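Lipopolysaccharide heptosyltransferase 2 (Escherichia coli, PDB 1PSW) transfers the second heptose from ADP-L-glycero-beta-D-manno-heptose to the heptosyl-Kdo2-lipid A module during synthesis of the lipopolysaccharide core. Local coordinates at residues A[179-184]-A[212-217]; A[216-221]-A[241-246]; A[17-22]-A[134-139]. All coordinates share one frame; numbering follows the deposited sequence.

Contact 1 of 3, residues A[179-184]-A[212-217]; sequences ERPMIG and EGYQVV
Pro181, Met182 and Ile183 meet Tyr214, Gln215 and Val216 where the two strands of a beta-alpha-beta unit, 182-186 and 215-218, run in parallel. Gln215 anchors the pairing with both ends of its backbone: its N donates to Pro181 O (2.9 Å), and its O accepts from Ile183 N, so that Gln215 bonds to the residues on either side of Met182. Two residues on, Val217 N donates to Ile183 O at 3.0 Å.

The side chain of Gln215 adds a fourth link. With chi1 at 65°, CG stands between the backbone N and carbonyl carbon, and the extended chain runs alongside the selenomethionine Met182 in the same direction, its NE2 3.6 Å from Met182 CG. NE2 then donates to Arg180 O (2.7 Å, 166° at the hydrogen), with that oxygen lying in the amide plane. Ser177 O takes a second bond from NE2, and the two together fix the rotation of the amide.

Arg180 bends back over the start of the other segment. The Gly213 carbonyl lies over one guanidinium face, toward its rim, while NH2 donates in the guanidinium plane to Tyr214 O (2.8 Å), approaching from above that carbonyl's plane. Gly213 ends helix 199-211 in a Schellman motif, and a weak further bond from NH2 to Ile210 O puts the cation at this C-terminal end, probably a favourable electrostatic position. On the apolar side, Pro181 CG (3.5 Å) and Ile183 CG1 (3.7 Å) meet Tyr214 CD1 obliquely, with Leu343 of helix 332-347 alongside. This is the first beta-alpha-beta crossover of a Rossmann-like sheet, as in the C-terminal half of GT-B glycosyltransferases.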
loop_
_atom_site.group_PDB
_atom_site.type_symbol
_atom_site.label_atom_id
_atom_site.label_comp_id
_atom_site.label_asym_id
_atom_site.label_seq_id
_atom_site.Cartn_x
_atom_site.Cartn_y
_atom_site.Cartn_z
ATOM N N GLU A 179 26.976 -0.076 8.208
ATOM C CA GLU A 179 28.046 -1.043 7.994
ATOM C C GLU A 179 27.610 -2.296 7.228
ATOM O O GLU A 179 28.446 -3.120 6.856
ATOM C CB GLU A 179 28.678 -1.434 9.338
ATOM C CG GLU A 179 29.506 -0.319 9.987
ATOM C CD GLU A 179 30.106 -0.719 11.331
ATOM O OE1 GLU A 179 30.806 -1.752 11.391
ATOM O OE2 GLU A 179 29.883 0.002 12.332
ATOM N N ARG A 180 26.311 -2.448 6.992
ATOM C CA ARG A 180 25.819 -3.601 6.242
ATOM C C ARG A 180 24.505 -3.290 5.529
ATOM O O ARG A 180 23.660 -2.559 6.054
ATOM C CB ARG A 180 25.667 -4.826 7.169
ATOM C CG ARG A 180 26.985 -5.590 7.336
ATOM C CD ARG A 180 27.066 -6.461 8.586
ATOM N NE ARG A 180 26.089 -7.537 8.602
ATOM C CZ ARG A 180 26.354 -8.798 8.940
ATOM N NH1 ARG A 180 27.578 -9.167 9.296
ATOM N NH2 ARG A 180 25.386 -9.703 8.920
ATOM N N PRO A 181 24.338 -3.814 4.300
ATOM C CA PRO A 181 23.121 -3.600 3.508
ATOM C C PRO A 181 21.913 -4.197 4.221
ATOM O O PRO A 181 22.040 -5.186 4.944
ATOM C CB PRO A 181 23.441 -4.293 2.182
ATOM C CG PRO A 181 24.413 -5.365 2.579
ATOM C CD PRO A 181 25.308 -4.631 3.550
HETATM N N MSE A 182 20.745 -3.605 4.004
HETATM C CA MSE A 182 19.541 -4.057 4.671
HETATM C C MSE A 182 18.515 -4.776 3.817
HETATM O O MSE A 182 18.282 -4.438 2.654
HETATM C CB MSE A 182 18.830 -2.872 5.325
HETATM C CG MSE A 182 19.760 -1.888 5.997
HETATM SE SE MSE A 182 18.795 -0.389 6.752
HETATM C CE MSE A 182 18.145 0.412 5.155
ATOM N N ILE A 183 17.886 -5.766 4.430
ATOM C CA ILE A 183 16.817 -6.513 3.792
ATOM C C ILE A 183 15.636 -6.216 4.711
ATOM O O ILE A 183 15.766 -6.272 5.936
ATOM C CB ILE A 183 17.097 -8.023 3.788
ATOM C CG1 ILE A 183 18.347 -8.322 2.938
ATOM C CG2 ILE A 183 15.873 -8.765 3.259
ATOM C CD1 ILE A 183 18.165 -8.056 1.449
ATOM N N GLY A 184 14.497 -5.864 4.133
ATOM C CA GLY A 184 13.343 -5.577 4.957
ATOM C C GLY A 184 12.319 -6.701 4.920
ATOM O O GLY A 184 12.103 -7.304 3.875
ATOM N N GLU A 212 24.916 -14.105 5.314
ATOM C CA GLU A 212 25.399 -13.674 4.001
ATOM C C GLU A 212 25.967 -12.257 4.033
ATOM O O GLU A 212 26.425 -11.745 3.013
ATOM C CB GLU A 212 24.285 -13.719 2.953
ATOM C CG GLU A 212 23.825 -15.104 2.570
ATOM C CD GLU A 212 22.846 -15.093 1.407
ATOM O OE1 GLU A 212 22.459 -13.999 0.942
ATOM O OE2 GLU A 212 22.459 -16.187 0.950
ATOM N N GLY A 213 25.911 -11.608 5.191
ATOM C CA GLY A 213 26.446 -10.260 5.298
ATOM C C GLY A 213 25.410 -9.145 5.299
ATOM O O GLY A 213 25.769 -7.973 5.221
ATOM N N TYR A 214 24.133 -9.500 5.391
ATOM C CA TYR A 214 23.057 -8.515 5.414
ATOM C C TYR A 214 22.560 -8.293 6.841
ATOM O O TYR A 214 22.916 -9.035 7.757
ATOM C CB TYR A 214 21.877 -9.003 4.553
ATOM C CG TYR A 214 22.142 -9.023 3.065
ATOM C CD1 TYR A 214 21.986 -7.867 2.294
ATOM C CD2 TYR A 214 22.569 -10.192 2.425
ATOM C CE1 TYR A 214 22.252 -7.873 0.926
ATOM C CE2 TYR A 214 22.837 -10.205 1.055
ATOM C CZ TYR A 214 22.677 -9.044 0.316
ATOM O OH TYR A 214 22.950 -9.041 -1.031
ATOM N N GLN A 215 21.759 -7.248 7.029
ATOM C CA GLN A 215 21.129 -6.988 8.316
ATOM C C GLN A 215 19.642 -6.983 7.967
ATOM O O GLN A 215 19.273 -6.710 6.824
ATOM C CB GLN A 215 21.563 -5.648 8.920
ATOM C CG GLN A 215 21.142 -4.401 8.161
ATOM C CD GLN A 215 21.469 -3.138 8.937
ATOM O OE1 GLN A 215 20.934 -2.915 10.024
ATOM N NE2 GLN A 215 22.356 -2.311 8.391
ATOM N N VAL A 216 18.793 -7.294 8.936
ATOM C CA VAL A 216 17.358 -7.366 8.692
ATOM C C VAL A 216 16.587 -6.319 9.489
ATOM O O VAL A 216 16.961 -5.965 10.610
ATOM C CB VAL A 216 16.837 -8.794 9.038
ATOM C CG1 VAL A 216 15.321 -8.874 8.907
ATOM C CG2 VAL A 216 17.506 -9.807 8.115
ATOM N N VAL A 217 15.523 -5.807 8.881
ATOM C CA VAL A 217 14.669 -4.822 9.517
ATOM C C VAL A 217 13.235 -5.289 9.323
ATOM O O VAL A 217 12.829 -5.619 8.211
ATOM C CB VAL A 217 14.839 -3.421 8.874
ATOM C CG1 VAL A 217 13.956 -2.405 9.590
ATOM C CG2 VAL A 217 16.298 -2.993 8.925
#

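Contact 2 of 3, residues A[216-221]-A[241-246]; sequences VVLFGS and AWCRNL
Leu246 touches two flat groups with its two methyls. CD1 approaches the Phe219 ring obliquely, 4.3 Å from CE1, while Val217 CG1 lies over one face of that ring, toward the rim, and a water sits in plane at its edge. CD2 covers the centre of one face of the Arg244 guanidinium, 3.4 Å above the plane; Arg244 NE donates to Phe174 O. CD1 also presses on Val217 CG1 (3.5 Å), closing a small apolar cluster backed by Leu258 of helix 252-260.

The backbones themselves form a parallel pair at the border of the Rossmann-like sheet, strand 243-245 being one of the two outermost in this chain, reached from 215-218 through helices 225-232 and 237-240. Val216 N gives a nearly straight bond to Trp242 O (2.7 Å, 173°), and its O takes Arg244 N; Leu218 repeats the pattern with Arg244 O and Leu246 N. On the face carrying Val216, Leu218, Cys243 and Asn245, the Cys243 sulfur, anti to its own N (chi1 -176°), stands 4.1 Å from both Val216 CG1 and Leu218 CD1. Further along, the water continues the connection, accepting from Gly220 N at 3.0 Å and donating to Leu246 O at 2.9 Å.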
loop_
_atom_site.group_PDB
_atom_site.type_symbol
_atom_site.label_atom_id
_atom_site.label_comp_id
_atom_site.label_asym_id
_atom_site.label_seq_id
_atom_site.Cartn_x
_atom_site.Cartn_y
_atom_site.Cartn_z
ATOM N N VAL A 216 18.793 -7.294 8.936
ATOM C CA VAL A 216 17.358 -7.366 8.692
ATOM C C VAL A 216 16.587 -6.319 9.489
ATOM O O VAL A 216 16.961 -5.965 10.610
ATOM C CB VAL A 216 16.837 -8.794 9.038
ATOM C CG1 VAL A 216 15.321 -8.874 8.907
ATOM C CG2 VAL A 216 17.506 -9.807 8.115
ATOM N N VAL A 217 15.523 -5.807 8.881
ATOM C CA VAL A 217 14.669 -4.822 9.517
ATOM C C VAL A 217 13.235 -5.289 9.323
ATOM O O VAL A 217 12.829 -5.619 8.211
ATOM C CB VAL A 217 14.839 -3.421 8.874
ATOM C CG1 VAL A 217 13.956 -2.405 9.590
ATOM C CG2 VAL A 217 16.298 -2.993 8.925
ATOM N N LEU A 218 12.472 -5.308 10.411
ATOM C CA LEU A 218 11.077 -5.756 10.385
ATOM C C LEU A 218 10.163 -4.541 10.407
ATOM O O LEU A 218 10.283 -3.697 11.293
ATOM C CB LEU A 218 10.790 -6.630 11.615
ATOM C CG LEU A 218 11.862 -7.682 11.932
ATOM C CD1 LEU A 218 11.590 -8.359 13.274
ATOM C CD2 LEU A 218 11.903 -8.718 10.805
ATOM N N PHE A 219 9.259 -4.457 9.431
ATOM C CA PHE A 219 8.317 -3.343 9.337
ATOM C C PHE A 219 6.906 -3.828 9.630
ATOM O O PHE A 219 6.569 -4.980 9.348
ATOM C CB PHE A 219 8.319 -2.724 7.933
ATOM C CG PHE A 219 9.635 -2.141 7.519
ATOM C CD1 PHE A 219 10.098 -0.963 8.089
ATOM C CD2 PHE A 219 10.405 -2.763 6.535
ATOM C CE1 PHE A 219 11.309 -0.408 7.686
ATOM C CE2 PHE A 219 11.618 -2.218 6.123
ATOM C CZ PHE A 219 12.069 -1.039 6.700
ATOM N N GLY A 220 6.077 -2.946 10.180
ATOM C CA GLY A 220 4.705 -3.316 10.484
ATOM C C GLY A 220 4.034 -2.299 11.385
ATOM O O GLY A 220 4.630 -1.280 11.734
ATOM N N SER A 221 2.789 -2.567 11.761
ATOM C CA SER A 221 2.046 -1.666 12.634
ATOM C C SER A 221 2.284 -2.057 14.086
ATOM O O SER A 221 2.983 -3.032 14.368
ATOM C CB SER A 221 0.551 -1.747 12.329
ATOM O OG SER A 221 0.076 -3.056 12.569
ATOM N N ALA A 241 21.798 -8.764 16.887
ATOM C CA ALA A 241 22.484 -7.486 16.731
ATOM C C ALA A 241 22.314 -6.959 15.311
ATOM O O ALA A 241 22.574 -5.785 15.034
ATOM C CB ALA A 241 23.965 -7.649 17.046
ATOM N N TRP A 242 21.877 -7.839 14.415
ATOM C CA TRP A 242 21.676 -7.481 13.017
ATOM C C TRP A 242 20.223 -7.615 12.569
ATOM O O TRP A 242 19.942 -7.761 11.379
ATOM C CB TRP A 242 22.570 -8.340 12.124
ATOM C CG TRP A 242 24.029 -8.039 12.276
ATOM C CD1 TRP A 242 25.012 -8.900 12.685
ATOM C CD2 TRP A 242 24.684 -6.803 11.968
ATOM N NE1 TRP A 242 26.238 -8.277 12.643
ATOM C CE2 TRP A 242 26.065 -6.989 12.206
ATOM C CE3 TRP A 242 24.237 -5.555 11.508
ATOM C CZ2 TRP A 242 27.003 -5.975 12.002
ATOM C CZ3 TRP A 242 25.173 -4.544 11.304
ATOM C CH2 TRP A 242 26.541 -4.764 11.551
ATOM N N CYS A 243 19.304 -7.571 13.527
ATOM C CA CYS A 243 17.880 -7.659 13.224
ATOM C C CYS A 243 17.132 -6.659 14.103
ATOM O O CYS A 243 17.113 -6.786 15.325
ATOM C CB CYS A 243 17.343 -9.077 13.466
ATOM S SG CYS A 243 15.592 -9.259 12.998
ATOM N N ARG A 244 16.521 -5.660 13.472
ATOM C CA ARG A 244 15.789 -4.625 14.192
ATOM C C ARG A 244 14.283 -4.688 13.963
ATOM O O ARG A 244 13.815 -4.755 12.823
ATOM C CB ARG A 244 16.314 -3.247 13.779
ATOM C CG ARG A 244 15.663 -2.076 14.495
ATOM C CD ARG A 244 16.695 -1.243 15.244
ATOM N NE ARG A 244 16.166 0.055 15.662
ATOM C CZ ARG A 244 15.251 0.228 16.611
ATOM N NH1 ARG A 244 14.757 -0.820 17.259
ATOM N NH2 ARG A 244 14.825 1.450 16.908
ATOM N N ASN A 245 13.534 -4.663 15.059
ATOM C CA ASN A 245 12.079 -4.699 14.999
ATOM C C ASN A 245 11.526 -3.272 15.026
ATOM O O ASN A 245 11.488 -2.638 16.078
ATOM C CB ASN A 245 11.528 -5.508 16.185
ATOM C CG ASN A 245 10.010 -5.610 16.180
ATOM O OD1 ASN A 245 9.349 -5.256 15.201
ATOM N ND2 ASN A 245 9.448 -6.105 17.282
ATOM N N LEU A 246 11.104 -2.765 13.870
ATOM C CA LEU A 246 10.554 -1.418 13.798
ATOM C C LEU A 246 9.026 -1.432 13.680
ATOM O O LEU A 246 8.410 -0.397 13.443
ATOM C CB LEU A 246 11.175 -0.646 12.622
ATOM C CG LEU A 246 12.688 -0.399 12.695
ATOM C CD1 LEU A 246 13.145 0.426 11.503
ATOM C CD2 LEU A 246 13.027 0.313 13.998
HETATM O O HOH W 1 7.593 -0.422 10.635
#

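Contact 3 of 3, residues A[17-22]-A[134-139]; sequences SQSLYR and RYIALA
Leu20 and Ser19 pack against Tyr135, Ile136 and Ala139 in a buried, close contact of the N-terminal half, between helix 11-27 and helix 131-137 with the residues that follow. The backbones come near: CA of Leu20 and CA of Ile136 are 4.6 Å apart, and the meeting is one of van der Waals packing.

Leu20 has the largest share. Its chi1 of 170° and chi2 of 61° together carry CD1 across to segment 134-139, where it rests 3.4 Å from Tyr135 O and 3.6 Å from Ala139 CB. That carbonyl is not left without a partner: Leu138 N bonds to Tyr135 O at 3.2 Å. Beside Leu20, the small Ser19 lets Ile136 approach, CG1 of Ile136 standing 3.7 Å from Ser19 CB, while the buried hydroxyl of Ser19 turns to Leu156 O. Towards the start of the segment, the Tyr135 ring lies obliquely by the backbone of Ser17, with CD2 3.6 Å from Ser17 N; the Ser17 hydroxyl is held by Met14 O.

Tyr135 also leans on Asp13 and Met16, and Ala139 on Leu24, which extends the contact along helix 11-27. On its far side that helix lays Tyr21 on Ile33 and Val35 of strand 32-37, whereas segment 134-139 rests Ala137 and Leu138 on Trp108 of strand 104-108.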
loop_
_atom_site.group_PDB
_atom_site.type_symbol
_atom_site.label_atom_id
_atom_site.label_comp_id
_atom_site.label_asym_id
_atom_site.label_seq_id
_atom_site.Cartn_x
_atom_site.Cartn_y
_atom_site.Cartn_z
ATOM N N SER A 17 -4.791 4.065 -4.826
ATOM C CA SER A 17 -5.532 5.263 -5.179
ATOM C C SER A 17 -4.635 6.317 -5.805
ATOM O O SER A 17 -5.121 7.238 -6.461
ATOM C CB SER A 17 -6.267 5.835 -3.963
ATOM O OG SER A 17 -5.382 6.381 -3.001
ATOM N N GLN A 18 -3.324 6.187 -5.634
ATOM C CA GLN A 18 -2.437 7.162 -6.243
ATOM C C GLN A 18 -2.594 7.125 -7.759
ATOM O O GLN A 18 -2.389 8.129 -8.428
ATOM C CB GLN A 18 -0.970 6.901 -5.890
ATOM C CG GLN A 18 -0.081 8.066 -6.304
ATOM C CD GLN A 18 1.401 7.763 -6.219
ATOM O OE1 GLN A 18 2.239 8.669 -6.276
ATOM N NE2 GLN A 18 1.735 6.487 -6.091
ATOM N N SER A 19 -2.944 5.965 -8.310
ATOM C CA SER A 19 -3.122 5.859 -9.757
ATOM C C SER A 19 -4.236 6.773 -10.245
ATOM O O SER A 19 -4.154 7.326 -11.344
ATOM C CB SER A 19 -3.434 4.421 -10.167
ATOM O OG SER A 19 -2.280 3.612 -10.047
ATOM N N LEU A 20 -5.287 6.919 -9.445
ATOM C CA LEU A 20 -6.373 7.810 -9.816
ATOM C C LEU A 20 -5.853 9.253 -9.818
ATOM O O LEU A 20 -6.127 10.010 -10.750
ATOM C CB LEU A 20 -7.554 7.680 -8.841
ATOM C CG LEU A 20 -8.647 8.748 -9.009
ATOM C CD1 LEU A 20 -9.267 8.656 -10.405
ATOM C CD2 LEU A 20 -9.719 8.556 -7.941
ATOM N N TYR A 21 -5.106 9.628 -8.779
ATOM C CA TYR A 21 -4.567 10.990 -8.682
ATOM C C TYR A 21 -3.631 11.292 -9.853
ATOM O O TYR A 21 -3.681 12.384 -10.430
ATOM C CB TYR A 21 -3.813 11.207 -7.357
ATOM C CG TYR A 21 -4.561 10.714 -6.125
ATOM C CD1 TYR A 21 -5.953 10.661 -6.108
ATOM C CD2 TYR A 21 -3.876 10.258 -4.998
ATOM C CE1 TYR A 21 -6.650 10.155 -5.010
ATOM C CE2 TYR A 21 -4.559 9.754 -3.890
ATOM C CZ TYR A 21 -5.948 9.702 -3.910
ATOM O OH TYR A 21 -6.635 9.171 -2.849
ATOM N N ARG A 22 -2.776 10.330 -10.199
ATOM C CA ARG A 22 -1.858 10.501 -11.317
ATOM C C ARG A 22 -2.647 10.630 -12.613
ATOM O O ARG A 22 -2.303 11.424 -13.480
ATOM C CB ARG A 22 -0.895 9.312 -11.427
ATOM C CG ARG A 22 0.168 9.212 -10.336
ATOM C CD ARG A 22 1.227 8.196 -10.727
ATOM N NE ARG A 22 2.005 8.663 -11.869
ATOM C CZ ARG A 22 2.780 7.894 -12.630
ATOM N NH1 ARG A 22 2.888 6.595 -12.386
ATOM N NH2 ARG A 22 3.466 8.432 -13.633
ATOM N N ARG A 134 -9.942 -0.262 -11.567
ATOM C CA ARG A 134 -11.194 0.284 -11.065
ATOM C C ARG A 134 -11.053 1.715 -10.569
ATOM O O ARG A 134 -11.963 2.528 -10.747
ATOM C CB ARG A 134 -11.766 -0.606 -9.957
ATOM C CG ARG A 134 -12.112 -2.001 -10.457
ATOM C CD ARG A 134 -12.736 -2.881 -9.385
ATOM N NE ARG A 134 -12.815 -4.260 -9.855
ATOM C CZ ARG A 134 -13.293 -5.277 -9.145
ATOM N NH1 ARG A 134 -13.753 -5.079 -7.915
ATOM N NH2 ARG A 134 -13.293 -6.502 -9.664
ATOM N N TYR A 135 -9.925 2.037 -9.945
ATOM C CA TYR A 135 -9.708 3.400 -9.461
ATOM C C TYR A 135 -9.480 4.337 -10.634
ATOM O O TYR A 135 -10.079 5.405 -10.718
ATOM C CB TYR A 135 -8.499 3.476 -8.522
ATOM C CG TYR A 135 -8.775 3.000 -7.116
ATOM C CD1 TYR A 135 -10.067 3.031 -6.584
ATOM C CD2 TYR A 135 -7.739 2.556 -6.298
ATOM C CE1 TYR A 135 -10.315 2.631 -5.275
ATOM C CE2 TYR A 135 -7.979 2.157 -4.989
ATOM C CZ TYR A 135 -9.274 2.198 -4.483
ATOM O OH TYR A 135 -9.519 1.806 -3.185
ATOM N N ILE A 136 -8.605 3.922 -11.541
ATOM C CA ILE A 136 -8.275 4.715 -12.714
ATOM C C ILE A 136 -9.509 5.029 -13.562
ATOM O O ILE A 136 -9.665 6.146 -14.036
ATOM C CB ILE A 136 -7.216 3.991 -13.584
ATOM C CG1 ILE A 136 -5.859 4.011 -12.872
ATOM C CG2 ILE A 136 -7.136 4.634 -14.958
ATOM C CD1 ILE A 136 -4.767 3.190 -13.564
ATOM N N ALA A 137 -10.381 4.044 -13.747
ATOM C CA ALA A 137 -11.591 4.222 -14.548
ATOM C C ALA A 137 -12.471 5.391 -14.095
ATOM O O ALA A 137 -13.179 5.994 -14.911
ATOM C CB ALA A 137 -12.409 2.941 -14.547
ATOM N N LEU A 138 -12.433 5.716 -12.806
ATOM C CA LEU A 138 -13.263 6.803 -12.286
ATOM C C LEU A 138 -12.895 8.186 -12.814
ATOM O O LEU A 138 -13.708 9.108 -12.766
ATOM C CB LEU A 138 -13.224 6.821 -10.758
ATOM C CG LEU A 138 -13.743 5.566 -10.051
ATOM C CD1 LEU A 138 -13.656 5.779 -8.547
ATOM C CD2 LEU A 138 -15.184 5.269 -10.467
ATOM N N ALA A 139 -11.674 8.329 -13.318
ATOM C CA ALA A 139 -11.215 9.606 -13.846
ATOM C C ALA A 139 -11.783 9.868 -15.238
ATOM O O ALA A 139 -11.598 10.950 -15.795
ATOM C CB ALA A 139 -9.689 9.634 -13.895
#

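Along the chain, contact 3 closes before contact 1 opens, and contact 2 begins on the strand where contact 1 ends. Contacts 1 and 2 are sheet neighbours, about 10 Å between centres: they share Val216 and Val217 on strand 215-218, which has 182-186 on one flank and 243-245 on the other. They also touch directly, Arg180 packing on Trp242 in a cation-pi pair. Contact 3 lies on the other side of the chain's centre, about 35 Å from contact 1 and 33 Å from contact 2, centre to centre, beside a different six-stranded parallel sheet. Two such sheets are consistent with the two-domain GT-B architecture, whose substrates generally bind in the cleft between domains.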